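Local coordinates for periplasmic binding protein (PDB 4N01) that probably binds a solute in the periplasm for uptake across the inner membrane, as an alpha/beta solute-binding protein of a transport system, at residues P155-S160 with E166-D171. Sequence-based numbering, arbitrary orientation.
Sequences PESMLS and ETNFSD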
# COMPACT_ATOMS: atom_id res chain seq x y z
N PRO A 155 -6.37 8.31 -2.96
CA PRO A 155 -5.66 7.74 -4.11
C PRO A 155 -6.53 6.73 -4.85
O PRO A 155 -7.17 5.87 -4.23
CB PRO A 155 -4.46 7.04 -3.47
CG PRO A 155 -4.17 7.87 -2.22
CD PRO A 155 -5.56 8.28 -1.72
N GLU A 156 -6.59 6.86 -6.17
CA GLU A 156 -7.32 5.89 -6.98
C GLU A 156 -6.79 4.48 -6.77
O GLU A 156 -7.53 3.51 -6.95
CB GLU A 156 -7.25 6.25 -8.46
CG GLU A 156 -8.01 7.53 -8.81
CD GLU A 156 -9.52 7.38 -8.67
OE1 GLU A 156 -10.04 6.29 -9.01
OE2 GLU A 156 -10.18 8.35 -8.23
N SER A 157 -5.52 4.36 -6.41
CA SER A 157 -4.91 3.03 -6.26
C SER A 157 -5.50 2.28 -5.07
O SER A 157 -5.33 1.07 -4.91
CB SER A 157 -3.38 3.13 -6.16
OG SER A 157 -2.99 3.96 -5.07
N MSE A 158 -6.22 3.02 -4.23
CA MSE A 158 -6.85 2.46 -3.05
C MSE A 158 -8.36 2.26 -3.22
O MSE A 158 -9.04 1.88 -2.27
CB MSE A 158 -6.60 3.37 -1.85
CG MSE A 158 -5.13 3.57 -1.52
SE MSE A 158 -4.96 4.83 -0.05
CE MSE A 158 -3.03 4.81 -0.09
N LEU A 159 -8.87 2.51 -4.42
CA LEU A 159 -10.32 2.53 -4.65
C LEU A 159 -10.91 1.31 -5.35
O LEU A 159 -12.13 1.11 -5.30
CB LEU A 159 -10.73 3.79 -5.42
CG LEU A 159 -10.68 5.07 -4.60
CD1 LEU A 159 -11.18 6.26 -5.42
CD2 LEU A 159 -11.53 4.89 -3.36
N SER A 160 -10.08 0.51 -6.01
CA SER A 160 -10.64 -0.61 -6.76
C SER A 160 -9.60 -1.67 -7.10
O SER A 160 -8.40 -1.46 -6.94
CB SER A 160 -11.28 -0.13 -8.06
OG SER A 160 -10.32 -0.07 -9.10
N GLU A 166 1.00 1.89 -12.22
CA GLU A 166 0.73 3.14 -12.96
C GLU A 166 -0.34 3.99 -12.27
O GLU A 166 -0.27 5.22 -12.30
CB GLU A 166 0.32 2.85 -14.42
CG GLU A 166 1.45 2.36 -15.31
CD GLU A 166 2.55 3.41 -15.51
OE1 GLU A 166 2.26 4.64 -15.45
OE2 GLU A 166 3.72 3.01 -15.71
N THR A 167 -1.34 3.34 -11.67
CA THR A 167 -2.35 4.08 -10.90
C THR A 167 -1.71 4.84 -9.73
O THR A 167 -2.04 5.99 -9.46
CB THR A 167 -3.41 3.13 -10.33
OG1 THR A 167 -3.81 2.20 -11.34
CG2 THR A 167 -4.63 3.92 -9.82
N ASN A 168 -0.80 4.17 -9.04
CA ASN A 168 -0.04 4.76 -7.93
C ASN A 168 0.81 5.94 -8.42
O ASN A 168 0.90 6.97 -7.73
CB ASN A 168 0.84 3.66 -7.31
CG ASN A 168 1.33 3.98 -5.89
OD1 ASN A 168 1.53 3.07 -5.08
ND2 ASN A 168 1.55 5.26 -5.59
N PHE A 169 1.41 5.81 -9.60
CA PHE A 169 2.19 6.91 -10.17
C PHE A 169 1.29 8.11 -10.45
O PHE A 169 1.64 9.24 -10.11
CB PHE A 169 2.88 6.48 -11.47
CG PHE A 169 4.06 5.56 -11.28
CD1 PHE A 169 4.64 5.39 -10.03
CD2 PHE A 169 4.59 4.86 -12.36
CE1 PHE A 169 5.74 4.54 -9.86
CE2 PHE A 169 5.68 4.01 -12.21
CZ PHE A 169 6.26 3.86 -10.96
N SER A 170 0.13 7.85 -11.05
CA SER A 170 -0.82 8.91 -11.36
C SER A 170 -1.31 9.60 -10.10
O SER A 170 -1.46 10.81 -10.08
CB SER A 170 -2.00 8.38 -12.18
OG SER A 170 -1.56 7.92 -13.45
N ASP A 171 -1.55 8.82 -9.04
CA ASP A 171 -1.98 9.36 -7.75
C ASP A 171 -0.93 10.30 -7.17
O ASP A 171 -1.26 11.36 -6.61
CB ASP A 171 -2.24 8.25 -6.72
CG ASP A 171 -3.50 7.46 -7.01
OD1 ASP A 171 -4.45 7.98 -7.66
OD2 ASP A 171 -3.56 6.29 -6.55
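Asp-171 turns its carboxylate to the start of the 3-10 turn at residues 156-158 and takes three hydrogen bonds there. Glu-156 N reaches OD1 of Asp-171 at 2.8 Å, from above the carboxylate plane and bent (139°). Ser-157 N gives a straighter bond to Asp-171 OD2, on its syn lone pair. The same OD2 is met nearly along its C-O axis by Ser-157 OG, at 2.8 Å. Both carboxylate oxygens are thus gripped, and the group is held against rotation. The Glu-156 and Asp-171 side chains cross at about a right angle. Glu-156 leads its end away from the helix, while its CB packs on Thr-167 CG2. That methyl is anti to the backbone N of Thr-167, which turns it to the loop, and Thr-167 CG2 lies 3.6 Å from Ser-157 N. Thr-167 OG1 is hydrogen-bonded to Asp-164 N, outside this contact. Were Asp-171 an alanine, the amides of Glu-156 and Ser-157 and the Ser-157 hydroxyl would probably lose their shared acceptor group. The carboxylate takes up the first two backbone N-H groups of the 3-10 turn. The turn follows edge strand 151-153 of the parallel sheet, and the contact ties it to helix 165-178 in this alpha/beta periplasmic binding fold.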